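Long-range contacts in probable hydrolase (Pseudomonas aeruginosa, PDB 7AL6), which is of unknown function but has the alpha/beta hydrolase fold and is probably a hydrolase, possibly one acting on lipids: residues E6-S11 / A19-P24; K28-L33 / L53-L58; D38-F43 / A186-E191. All blocks are in the same frame, centred on the assembly; numbering follows the deposited sequence. Where two conformers were deposited one is given.

In the fold
All three contacts lie in or beside the half of the alpha/beta hydrolase sheet built from its first four strands. Contact 1 is the edge hairpin and contact 2 a parallel pair further in, their centres about 9 Å apart. Strand 16-22 joins them by bonding to strand 53-58, with Phe22 N 2.8 Å from Ile55 O. Contact 3, a loop against a helix end, is centred about 14 Å from contact 1 and about 16 Å from contact 2. Arg188 reaches back to contact 1, its NH2 2.8 Å from Glu7 OE1, and Ala40 CB packs on Ala57 O of contact 2 at 3.3 Å. Leu33 touches the probable nucleophile elbow around Ser102.

Contact 1: E6-S11 / A19-P24; sequences EEVRIS and AHLFGP
Glu7 and His20 face each other as a non-hydrogen-bonded antiparallel pair and bond through their side chains instead: His20 ND1 donates to Glu7 OE2 at 3.1 Å. The carboxylate oxygen meets the imidazole at its edge, only 11° out of the ring plane, although the two flat groups are turned 40° apart. With CG anti to its backbone N (chi1 -175°) and a bend at chi2, Glu7 folds back over the neighbouring strand. Its other oxygen, OE1, forms a salt bridge with Arg188, so both oxygens are engaged. Glu6 O lies over one face of the His20 ring, close to ND1 but badly angled for a bond to it; it accepts from Leu21 N at 2.8 Å, and ND1 spends its N-H on Glu7. Val8 and Ala19 exchange two backbone bonds, Val8 N to Ala19 O and Ala19 N to Val8 O, both 3.1 Å. This is the beta hairpin of strands 7-11 and 16-22, at the edge of the alpha/beta hydrolase sheet; its inner strand, 16-22, is hydrogen-bonded by its backbone to strand 53-58. On the face carrying Val8 and Ala19 the contact is apolar. Val8 CG1 meets Leu21 CD1 at 3.8 Å, crossing at about a right angle, and Ile10 CD1 touches Ala19 CB at 3.8 Å. A second subunit packs its Leu190 on Val8 and its Pro192 on Ile10.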
ATOM      1  N   GLU A   6       4.060 -11.011  25.996  1.00 30.31           N
ATOM      2  CA  GLU A   6       5.124 -10.031  26.134  1.00 37.34           C
ATOM      3  C   GLU A   6       5.446  -9.262  24.875  1.00 30.75           C
ATOM      4  O   GLU A   6       6.094  -8.225  24.970  1.00 30.02           O
ATOM      5  CB  GLU A   6       6.434 -10.704  26.577  1.00 39.99           C
ATOM      6  CG  GLU A   6       6.280 -11.716  27.669  1.00 58.36           C
ATOM      7  CD  GLU A   6       7.630 -12.153  28.216  1.00 60.66           C
ATOM      8  OE1 GLU A   6       7.743 -12.249  29.458  1.00 57.39           O
ATOM      9  OE2 GLU A   6       8.561 -12.375  27.406  1.00 58.64           O
ATOM     10  N   GLU A   7       5.174  -9.835  23.722  1.00 25.98           N
ATOM     11  CA  GLU A   7       5.496  -9.220  22.427  1.00 23.05           C
ATOM     12  C   GLU A   7       4.247  -9.250  21.558  1.00 25.60           C
ATOM     13  O   GLU A   7       3.712 -10.316  21.366  1.00 25.04           O
ATOM     14  CB  GLU A   7       6.700  -9.952  21.857  1.00 29.49           C
ATOM     15  CG  GLU A   7       7.212  -9.362  20.587  1.00 33.66           C
ATOM     16  CD  GLU A   7       7.773  -7.956  20.696  1.00 35.99           C
ATOM     17  OE1 GLU A   7       7.512  -7.194  19.802  1.00 31.74           O
ATOM     18  OE2 GLU A   7       8.422  -7.658  21.666  1.00 30.53           O
ATOM     19  N   VAL A   8       3.843  -8.116  21.018  1.00 26.17           N
ATOM     20  CA  VAL A   8       2.606  -8.013  20.206  1.00 28.61           C
ATOM     21  C   VAL A   8       2.742  -7.037  19.035  1.00 27.10           C
ATOM     22  O   VAL A   8       3.651  -6.260  19.008  1.00 23.75           O
ATOM     23  CB  VAL A   8       1.440  -7.569  21.097  1.00 27.66           C
ATOM     24  CG1 VAL A   8       1.201  -8.517  22.246  1.00 28.53           C
ATOM     25  CG2 VAL A   8       1.660  -6.161  21.599  1.00 28.44           C
ATOM     26  N   ARG A   9       1.830  -7.168  18.089  1.00 23.71           N
ATOM     27  CA  ARG A   9       1.598  -6.251  16.967  1.00 24.29           C
ATOM     28  C   ARG A   9       0.413  -5.398  17.404  1.00 32.97           C
ATOM     29  O   ARG A   9      -0.515  -5.980  17.955  1.00 33.29           O
ATOM     30  CB  ARG A   9       1.138  -6.959  15.697  1.00 33.35           C
ATOM     31  CG  ARG A   9       2.111  -7.973  15.146  1.00 38.58           C
ATOM     32  CD  ARG A   9       3.437  -7.322  14.910  1.00 35.50           C
ATOM     33  NE  ARG A   9       3.574  -6.621  13.657  1.00 35.13           N
ATOM     34  CZ  ARG A   9       4.690  -6.019  13.281  1.00 29.45           C
ATOM     35  NH1 ARG A   9       5.737  -6.034  14.072  1.00 33.49           N
ATOM     36  NH2 ARG A   9       4.762  -5.413  12.125  1.00 36.37           N
ATOM     37  N   ILE A  10       0.467  -4.086  17.254  1.00 30.72           N
ATOM     38  CA  ILE A  10      -0.681  -3.209  17.581  1.00 28.37           C
ATOM     39  C   ILE A  10      -1.175  -2.679  16.246  1.00 28.79           C
ATOM     40  O   ILE A  10      -0.419  -2.018  15.569  1.00 30.84           O
ATOM     41  CB  ILE A  10      -0.305  -2.110  18.581  1.00 26.96           C
ATOM     42  CG1 ILE A  10       0.331  -2.697  19.838  1.00 30.49           C
ATOM     43  CG2 ILE A  10      -1.519  -1.260  18.897  1.00 27.11           C
ATOM     44  CD1 ILE A  10       0.855  -1.688  20.800  1.00 31.47           C
ATOM     45  N   SER A  11      -2.410  -2.982  15.905  1.00 27.09           N
ATOM     46  CA  SER A  11      -2.972  -2.633  14.601  1.00 30.24           C
ATOM     47  C   SER A  11      -3.625  -1.264  14.693  1.00 27.91           C
ATOM     48  O   SER A  11      -4.629  -1.096  15.400  1.00 26.09           O
ATOM     49  CB  SER A  11      -4.011  -3.653  14.137  1.00 31.77           C
ATOM     50  OG  SER A  11      -3.349  -4.854  13.811  1.00 35.07           O
ATOM     51  N   ALA A  19       5.328  -3.819  19.763  1.00 23.05           N
ATOM     52  CA  ALA A  19       5.580  -3.368  21.129  1.00 26.63           C
ATOM     53  C   ALA A  19       5.950  -4.543  22.025  1.00 25.72           C
ATOM     54  O   ALA A  19       5.490  -5.674  21.822  1.00 26.49           O
ATOM     55  CB  ALA A  19       4.370  -2.688  21.740  1.00 26.36           C
ATOM     56  N   HIS A  20       6.790  -4.262  23.019  1.00 25.91           N
ATOM     57  CA  HIS A  20       7.080  -5.184  24.106  1.00 22.91           C
ATOM     58  C   HIS A  20       6.291  -4.736  25.325  1.00 29.95           C
ATOM     59  O   HIS A  20       6.265  -3.544  25.654  1.00 27.86           O
ATOM     60  CB  HIS A  20       8.583  -5.245  24.425  1.00 28.82           C
ATOM     61  CG  HIS A  20       8.964  -6.457  25.229  1.00 32.54           C
ATOM     62  ND1 HIS A  20       9.204  -7.684  24.649  1.00 39.46           N
ATOM     63  CD2 HIS A  20       9.072  -6.648  26.567  1.00 34.64           C
ATOM     64  CE1 HIS A  20       9.475  -8.571  25.596  1.00 36.58           C
ATOM     65  NE2 HIS A  20       9.379  -7.972  26.767  1.00 36.77           N
ATOM     66  N   LEU A  21       5.656  -5.679  25.998  1.00 27.13           N
ATOM     67  CA  LEU A  21       4.762  -5.409  27.141  1.00 26.63           C
ATOM     68  C   LEU A  21       5.473  -5.717  28.459  1.00 31.75           C
ATOM     69  O   LEU A  21       5.947  -6.823  28.602  1.00 33.83           O
ATOM     70  CB  LEU A  21       3.515  -6.271  26.992  1.00 29.47           C
ATOM     71  CG  LEU A  21       2.717  -6.065  25.716  1.00 26.51           C
ATOM     72  CD1 LEU A  21       1.471  -6.919  25.721  1.00 30.83           C
ATOM     73  CD2 LEU A  21       2.369  -4.609  25.518  1.00 29.97           C
ATOM     74  N   PHE A  22       5.511  -4.787  29.399  1.00 30.27           N
ATOM     75  CA  PHE A  22       6.138  -5.000  30.714  1.00 29.28           C
ATOM     76  C   PHE A  22       5.143  -4.715  31.833  1.00 28.84           C
ATOM     77  O   PHE A  22       4.301  -3.865  31.688  1.00 30.07           O
ATOM     78  CB  PHE A  22       7.291  -4.040  30.969  1.00 27.90           C
ATOM     79  CG  PHE A  22       8.469  -4.154  30.052  1.00 29.77           C
ATOM     80  CD1 PHE A  22       9.478  -5.048  30.318  1.00 28.06           C
ATOM     81  CD2 PHE A  22       8.579  -3.341  28.950  1.00 24.73           C
ATOM     82  CE1 PHE A  22      10.571  -5.140  29.488  1.00 29.24           C
ATOM     83  CE2 PHE A  22       9.673  -3.435  28.120  1.00 30.93           C
ATOM     84  CZ  PHE A  22      10.666  -4.330  28.397  1.00 35.36           C
ATOM     85  N   GLY A  23       5.307  -5.390  32.956  1.00 38.45           N
ATOM     86  CA  GLY A  23       4.543  -5.155  34.173  1.00 30.73           C
ATOM     87  C   GLY A  23       3.243  -5.892  34.219  1.00 35.82           C
ATOM     88  O   GLY A  23       2.827  -6.474  33.270  1.00 40.58           O
ATOM     89  N   PRO A  24       2.577  -5.782  35.357  1.00 42.35           N
ATOM     90  CA  PRO A  24       1.281  -6.433  35.589  1.00 40.01           C
ATOM     91  C   PRO A  24       0.179  -5.864  34.708  1.00 47.85           C
ATOM     92  O   PRO A  24       0.115  -4.644  34.480  1.00 43.26           O
ATOM     93  CB  PRO A  24       1.005  -6.147  37.075  1.00 47.12           C
ATOM     94  CG  PRO A  24       1.875  -4.952  37.420  1.00 38.17           C
ATOM     95  CD  PRO A  24       3.061  -4.995  36.512  1.00 40.61           C
TER

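Contact 2: K28-L33 / L53-L58; sequences KPVIAL and LRIVAL
Ile55 is paired with Val30 across neighbouring parallel strands of the central sheet, and it spreads its branches over two residues of strand 28-33. Its CB lies 4.2 Å from Val30 O. From there CG1 leans on Val30 CB at 4.0 Å, while CG2, anti to the backbone N, runs forward to Ala32 CB at 3.7 Å. Leu53 lies on the same face, its CD2 3.8 Å from Lys28 CB and its CD1 against Val30 CG2. On the reverse face Leu33 and Leu58 point the same way and meet CD2 to CD2 at 4.0 Å, with Val84 and Val87 of helix 77-91 packed on them. Five backbone bonds hold the strands together, the straightest being Val56 N to Val30 O at 2.8 Å. Where the strands end, a water donates to both Ala32 O and Leu58 O, so that Ala32 O accepts from the water as well as from Leu58 N. Between the strands the polar bonding is thus carried by main chain and water, and the side chains contribute apolar contacts on both faces, as suits the buried core of an alpha/beta hydrolase.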
ATOM      1  N   LYS A  28      -0.365   0.847  36.365  1.00 36.73           N
ATOM      2  CA  LYS A  28      -0.628   2.161  35.804  1.00 36.37           C
ATOM      3  C   LYS A  28      -0.242   2.187  34.324  1.00 28.99           C
ATOM      4  O   LYS A  28       0.873   1.792  33.974  1.00 30.99           O
ATOM      5  CB  LYS A  28       0.152   3.234  36.557  1.00 34.90           C
ATOM      6  CG  LYS A  28      -0.252   3.394  38.025  1.00 39.22           C
ATOM      7  CD  LYS A  28       0.315   4.710  38.599  1.00 58.79           C
ATOM      8  CE  LYS A  28       0.130   4.795  40.121  1.00 58.08           C
ATOM      9  NZ  LYS A  28       1.157   3.978  40.845  1.00 70.55           N
ATOM     10  N   PRO A  29      -1.115   2.656  33.440  1.00 29.13           N
ATOM     11  CA  PRO A  29      -0.802   2.609  31.995  1.00 30.13           C
ATOM     12  C   PRO A  29       0.279   3.611  31.590  1.00 28.30           C
ATOM     13  O   PRO A  29       0.132   4.821  31.772  1.00 26.74           O
ATOM     14  CB  PRO A  29      -2.141   2.920  31.332  1.00 26.26           C
ATOM     15  CG  PRO A  29      -2.988   3.651  32.439  1.00 34.94           C
ATOM     16  CD  PRO A  29      -2.504   3.079  33.733  1.00 31.34           C
ATOM     17  N   VAL A  30       1.334   3.091  30.958  1.00 25.57           N
ATOM     18  CA  VAL A  30       2.461   3.880  30.451  1.00 28.95           C
ATOM     19  C   VAL A  30       2.836   3.397  29.052  1.00 26.94           C
ATOM     20  O   VAL A  30       3.021   2.198  28.837  1.00 25.21           O
ATOM     21  CB  VAL A  30       3.687   3.755  31.385  1.00 27.30           C
ATOM     22  CG1 VAL A  30       4.838   4.596  30.856  1.00 25.52           C
ATOM     23  CG2 VAL A  30       3.322   4.136  32.797  1.00 29.02           C
ATOM     24  N   ILE A  31       2.985   4.325  28.108  1.00 22.53           N
ATOM     25  CA  ILE A  31       3.636   4.043  26.828  1.00 24.08           C
ATOM     26  C   ILE A  31       5.053   4.597  26.879  1.00 27.70           C
ATOM     27  O   ILE A  31       5.253   5.782  27.202  1.00 26.03           O
ATOM     28  CB  ILE A  31       2.847   4.640  25.647  1.00 23.42           C
ATOM     29  CG1 ILE A  31       1.428   4.108  25.678  1.00 22.45           C
ATOM     30  CG2 ILE A  31       3.500   4.236  24.304  1.00 25.20           C
ATOM     31  CD1 ILE A  31       0.469   4.811  24.654  1.00 27.02           C
ATOM     32  N   ALA A  32       6.037   3.733  26.595  1.00 21.56           N
ATOM     33  CA  ALA A  32       7.446   4.101  26.559  1.00 23.21           C
ATOM     34  C   ALA A  32       7.906   4.310  25.124  1.00 24.17           C
ATOM     35  O   ALA A  32       7.741   3.428  24.264  1.00 25.06           O
ATOM     36  CB  ALA A  32       8.303   3.031  27.244  1.00 29.94           C
ATOM     37  N   LEU A  33       8.510   5.471  24.876  1.00 21.16           N
ATOM     38  CA  LEU A  33       8.903   5.920  23.552  1.00 22.00           C
ATOM     39  C   LEU A  33      10.422   6.130  23.478  1.00 27.14           C
ATOM     40  O   LEU A  33      11.006   6.838  24.313  1.00 23.58           O
ATOM     41  CB  LEU A  33       8.160   7.216  23.217  1.00 23.57           C
ATOM     42  CG  LEU A  33       6.638   7.210  23.368  1.00 22.31           C
ATOM     43  CD1 LEU A  33       6.128   8.589  22.940  1.00 23.29           C
ATOM     44  CD2 LEU A  33       6.042   6.139  22.480  1.00 20.63           C
ATOM     45  N   LEU A  53       3.827  -0.527  37.095  1.00 33.53           N
ATOM     46  CA  LEU A  53       3.500   0.215  35.857  1.00 29.89           C
ATOM     47  C   LEU A  53       3.231  -0.801  34.744  1.00 24.79           C
ATOM     48  O   LEU A  53       3.938  -1.763  34.672  1.00 32.83           O
ATOM     49  CB  LEU A  53       4.644   1.146  35.462  1.00 30.46           C
ATOM     50  CG  LEU A  53       5.064   2.186  36.497  1.00 37.02           C
ATOM     51  CD1 LEU A  53       6.000   3.192  35.889  1.00 28.11           C
ATOM     52  CD2 LEU A  53       3.872   2.883  37.109  1.00 36.73           C
ATOM     53  N   ARG A  54       2.178  -0.637  33.963  1.00 31.60           N
ATOM     54  CA  ARG A  54       1.944  -1.490  32.788  1.00 28.58           C
ATOM     55  C   ARG A  54       2.597  -0.727  31.637  1.00 24.73           C
ATOM     56  O   ARG A  54       2.017   0.224  31.188  1.00 29.68           O
ATOM     57  CB  ARG A  54       0.463  -1.757  32.572  1.00 29.23           C
ATOM     58  CG  ARG A  54       0.176  -2.547  31.312  1.00 34.18           C
ATOM     59  CD  ARG A  54       0.838  -3.909  31.235  1.00 28.00           C
ATOM     60  NE  ARG A  54       0.165  -4.732  30.264  1.00 36.05           N
ATOM     61  CZ  ARG A  54       0.435  -5.992  30.010  1.00 35.56           C
ATOM     62  NH1 ARG A  54      -0.265  -6.634  29.107  1.00 36.07           N
ATOM     63  NH2 ARG A  54       1.391  -6.611  30.652  1.00 34.75           N
ATOM     64  N   ILE A  55       3.767  -1.129  31.188  1.00 24.13           N
ATOM     65  CA  ILE A  55       4.523  -0.365  30.174  1.00 24.73           C
ATOM     66  C   ILE A  55       4.450  -1.044  28.819  1.00 29.10           C
ATOM     67  O   ILE A  55       4.826  -2.195  28.685  1.00 28.97           O
ATOM     68  CB  ILE A  55       5.977  -0.161  30.628  1.00 27.62           C
ATOM     69  CG1 ILE A  55       6.053   0.557  31.974  1.00 31.91           C
ATOM     70  CG2 ILE A  55       6.774   0.554  29.577  1.00 28.45           C
ATOM     71  CD1 ILE A  55       7.393   0.490  32.619  1.00 31.60           C
ATOM     72  N   VAL A  56       4.016  -0.272  27.850  1.00 24.18           N
ATOM     73  CA  VAL A  56       3.977  -0.662  26.448  1.00 24.56           C
ATOM     74  C   VAL A  56       5.173   0.024  25.818  1.00 23.32           C
ATOM     75  O   VAL A  56       5.158   1.241  25.589  1.00 26.22           O
ATOM     76  CB  VAL A  56       2.656  -0.252  25.788  1.00 20.74           C
ATOM     77  CG1 VAL A  56       2.671  -0.572  24.296  1.00 25.41           C
ATOM     78  CG2 VAL A  56       1.481  -0.942  26.466  1.00 26.57           C
ATOM     79  N   ALA A  57       6.248  -0.731  25.592  1.00 21.54           N
ATOM     80  CA  ALA A  57       7.460  -0.185  24.997  1.00 23.93           C
ATOM     81  C   ALA A  57       7.282  -0.330  23.502  1.00 23.94           C
ATOM     82  O   ALA A  57       7.463  -1.427  22.939  1.00 24.04           O
ATOM     83  CB  ALA A  57       8.723  -0.902  25.485  1.00 23.27           C
ATOM     84  N   LEU A  58       6.969   0.785  22.870  1.00 20.83           N
ATOM     85  CA  LEU A  58       6.565   0.846  21.481  1.00 25.96           C
ATOM     86  C   LEU A  58       7.753   1.066  20.564  1.00 26.21           C
ATOM     87  O   LEU A  58       8.624   1.887  20.854  1.00 23.24           O
ATOM     88  CB  LEU A  58       5.589   2.001  21.328  1.00 22.56           C
ATOM     89  CG  LEU A  58       4.864   2.177  20.006  1.00 22.10           C
ATOM     90  CD1 LEU A  58       3.869   1.061  19.791  1.00 26.04           C
ATOM     91  CD2 LEU A  58       4.182   3.575  20.028  1.00 25.68           C
TER
HETATM   92  O   HOH W   1      10.058   2.113  23.242  1.00 22.41           O

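Contact 3: D38-F43 / A186-E191; sequences DNAMSF and AQRGLE
Asn39, Ala40 and Met41 gather along the extended side chain of Arg188: Asn39 and Met41 share its aliphatic part, and Ala40 meets the guanidinium end. Asn39 crosses the aliphatic part at a slant, its OD1 3.5 Å from Arg188 CB and 3.7 Å from Arg188 CD, with the amide and guanidinium planes 48° apart. Met41 has two conformers; in one of them CG approaches Arg188 CB and CE nears Gln187 OE1, so these touches are doubtful. Further out, the methyl of Ala40 lies over one face of the guanidinium, toward its rim, 3.8 Å from Arg188 NE. The arginine spans this row because its CG is roughly anti to the backbone N (chi1 -151°) and the chain stays straight as far as NE. Its NE bonds beyond the loop, in a salt bridge to Asp59. Asp59 also accepts from Ala40 N, so one carboxylate ties both sides together. The Asn39 amide is held at both ends: OD1 accepts from Met41 N at 2.8 Å in the carbonyl plane, closing an Asx turn at the head of the 3-10 segment 40-42, and ND2 donates to Leu185 O in helix 179-189. Gln187 turns its amide nitrogen to Gln4 O of a second subunit. No hydrogen bond passes directly between 38-43 and 186-191; the loop packs on the helix end by van der Waals contact and is anchored through Asp59 and Leu185. The two carboxylates of Asp59 and Glu7 would probably favour a charged guanidinium despite its burial.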
ATOM      1  N   ASP A  38      16.593   4.168  17.391  1.00 24.83           N
ATOM      2  CA  ASP A  38      16.633   3.112  18.388  1.00 22.38           C
ATOM      3  C   ASP A  38      15.371   2.256  18.248  1.00 19.85           C
ATOM      4  O   ASP A  38      14.794   2.206  17.163  1.00 25.16           O
ATOM      5  CB  ASP A  38      16.760   3.722  19.790  1.00 23.95           C
ATOM      6  CG  ASP A  38      18.100   4.418  20.000  1.00 32.60           C
ATOM      7  OD1 ASP A  38      19.015   4.159  19.191  1.00 30.54           O
ATOM      8  OD2 ASP A  38      18.227   5.210  20.967  1.00 31.02           O
ATOM      9  N   ASN A  39      14.952   1.605  19.331  1.00 23.94           N
ATOM     10  CA  ASN A  39      13.808   0.694  19.352  1.00 27.32           C
ATOM     11  C   ASN A  39      13.459   0.431  20.802  1.00 22.61           C
ATOM     12  O   ASN A  39      14.100   0.956  21.719  1.00 26.57           O
ATOM     13  CB  ASN A  39      14.104  -0.604  18.598  1.00 20.28           C
ATOM     14  CG  ASN A  39      15.323  -1.321  19.106  1.00 21.54           C
ATOM     15  OD1 ASN A  39      15.369  -1.718  20.256  1.00 23.72           O
ATOM     16  ND2 ASN A  39      16.303  -1.556  18.209  1.00 25.06           N
ATOM     17  N   ALA A  40      12.474  -0.435  21.013  1.00 22.54           N
ATOM     18  CA  ALA A  40      11.971  -0.663  22.358  1.00 22.42           C
ATOM     19  C   ALA A  40      13.017  -1.260  23.294  1.00 25.60           C
ATOM     20  O   ALA A  40      12.830  -1.232  24.512  1.00 23.57           O
ATOM     21  CB  ALA A  40      10.750  -1.589  22.332  1.00 28.47           C
ATOM     22  N   MET A  41      14.070  -1.868  22.786  1.00 22.40           N
ATOM     23  CA  MET A  41      15.098  -2.365  23.695  0.70 26.68           C
ATOM     24  C   MET A  41      15.827  -1.239  24.429  1.00 26.19           C
ATOM     25  O   MET A  41      16.527  -1.508  25.404  1.00 27.49           O
ATOM     26  CB  MET A  41      16.137  -3.196  22.936  0.70 26.73           C
ATOM     27  CG  MET A  41      15.638  -4.558  22.409  0.70 29.75           C
ATOM     28  SD  MET A  41      15.221  -5.684  23.745  0.70 33.63           S
ATOM     29  CE  MET A  41      16.851  -6.268  24.238  0.70 28.40           C
ATOM     30  N   SER A  42      15.516  -0.009  24.093  1.00 23.31           N
ATOM     31  CA  SER A  42      16.074   1.158  24.790  1.00 28.61           C
ATOM     32  C   SER A  42      15.614   1.033  26.253  1.00 28.95           C
ATOM     33  O   SER A  42      16.334   1.400  27.080  1.00 27.05           O
ATOM     34  CB  SER A  42      15.649   2.426  24.139  1.00 29.10           C
ATOM     35  OG  SER A  42      16.224   3.540  24.751  1.00 29.02           O
ATOM     36  N   PHE A  43      14.458   0.430  26.519  1.00 26.25           N
ATOM     37  CA  PHE A  43      13.866   0.282  27.867  1.00 23.99           C
ATOM     38  C   PHE A  43      14.090  -1.108  28.475  1.00 25.88           C
ATOM     39  O   PHE A  43      13.502  -1.387  29.489  1.00 26.47           O
ATOM     40  CB  PHE A  43      12.392   0.673  27.802  1.00 26.37           C
ATOM     41  CG  PHE A  43      12.169   2.084  27.330  1.00 24.54           C
ATOM     42  CD1 PHE A  43      12.326   3.147  28.191  1.00 28.39           C
ATOM     43  CD2 PHE A  43      11.861   2.357  26.015  1.00 22.95           C
ATOM     44  CE1 PHE A  43      12.148   4.444  27.751  1.00 29.06           C
ATOM     45  CE2 PHE A  43      11.684   3.656  25.578  1.00 28.24           C
ATOM     46  CZ  PHE A  43      11.836   4.699  26.446  1.00 24.14           C
ATOM     47  N   ALA A 186      20.795  -3.884  19.092  1.00 33.56           N
ATOM     48  CA  ALA A 186      21.008  -4.733  17.920  1.00 34.69           C
ATOM     49  C   ALA A 186      20.085  -5.947  17.893  1.00 27.36           C
ATOM     50  O   ALA A 186      19.750  -6.433  16.813  1.00 34.57           O
ATOM     51  CB  ALA A 186      22.457  -5.243  17.865  1.00 27.91           C
ATOM     52  N   GLN A 187      19.667  -6.446  19.038  1.00 27.17           N
ATOM     53  CA  GLN A 187      18.787  -7.633  19.128  1.00 36.49           C
ATOM     54  C   GLN A 187      17.450  -7.361  18.430  1.00 33.55           C
ATOM     55  O   GLN A 187      16.858  -8.297  17.974  1.00 30.06           O
ATOM     56  CB  GLN A 187      18.597  -8.042  20.579  1.00 34.53           C
ATOM     57  CG  GLN A 187      19.889  -8.486  21.221  1.00 48.16           C
ATOM     58  CD  GLN A 187      19.654  -9.447  22.348  1.00 53.03           C
ATOM     59  OE1 GLN A 187      19.183  -9.076  23.405  1.00 52.03           O
ATOM     60  NE2 GLN A 187      19.970 -10.702  22.112  1.00 65.50           N
ATOM     61  N   ARG A 188      16.968  -6.126  18.478  1.00 29.55           N
ATOM     62  CA  ARG A 188      15.698  -5.680  17.879  1.00 20.90           C
ATOM     63  C   ARG A 188      15.919  -4.804  16.648  1.00 23.33           C
ATOM     64  O   ARG A 188      14.952  -4.546  16.002  1.00 25.70           O
ATOM     65  CB  ARG A 188      14.926  -4.906  18.949  1.00 26.77           C
ATOM     66  CG  ARG A 188      13.416  -4.940  18.824  1.00 24.35           C
ATOM     67  CD  ARG A 188      12.657  -4.280  19.957  1.00 25.84           C
ATOM     68  NE  ARG A 188      11.255  -4.187  19.646  1.00 24.19           N
ATOM     69  CZ  ARG A 188      10.329  -5.007  20.089  1.00 33.28           C
ATOM     70  NH1 ARG A 188      10.629  -5.960  20.939  1.00 24.08           N
ATOM     71  NH2 ARG A 188       9.086  -4.844  19.706  1.00 26.78           N
ATOM     72  N   GLY A 189      17.140  -4.385  16.341  1.00 22.82           N
ATOM     73  CA  GLY A 189      17.412  -3.426  15.257  1.00 25.09           C
ATOM     74  C   GLY A 189      18.092  -3.998  14.030  1.00 25.93           C
ATOM     75  O   GLY A 189      18.264  -3.287  13.092  1.00 26.89           O
ATOM     76  N   LEU A 190      18.467  -5.257  14.038  1.00 27.43           N
ATOM     77  CA  LEU A 190      19.148  -5.881  12.896  1.00 28.50           C
ATOM     78  C   LEU A 190      18.200  -6.777  12.101  1.00 21.53           C
ATOM     79  O   LEU A 190      17.410  -7.548  12.680  1.00 25.40           O
ATOM     80  CB  LEU A 190      20.333  -6.721  13.386  1.00 28.85           C
ATOM     81  CG  LEU A 190      21.451  -5.905  14.050  1.00 25.17           C
ATOM     82  CD1 LEU A 190      22.632  -6.774  14.368  1.00 30.66           C
ATOM     83  CD2 LEU A 190      21.855  -4.811  13.107  1.00 28.13           C
ATOM     84  N   GLU A 191      18.304  -6.682  10.798  1.00 25.36           N
ATOM     85  CA  GLU A 191      17.661  -7.633   9.929  1.00 30.18           C
ATOM     86  C   GLU A 191      18.675  -8.358   9.057  1.00 29.97           C
ATOM     87  O   GLU A 191      19.690  -7.787   8.677  1.00 28.59           O
ATOM     88  CB  GLU A 191      16.621  -6.959   9.031  1.00 26.14           C
ATOM     89  CG  GLU A 191      17.157  -6.044   8.021  1.00 34.42           C
ATOM     90  CD  GLU A 191      16.019  -5.441   7.193  1.00 44.53           C
ATOM     91  OE1 GLU A 191      15.529  -4.352   7.559  1.00 47.62           O
ATOM     92  OE2 GLU A 191      15.577  -6.075   6.218  1.00 40.91           O
TER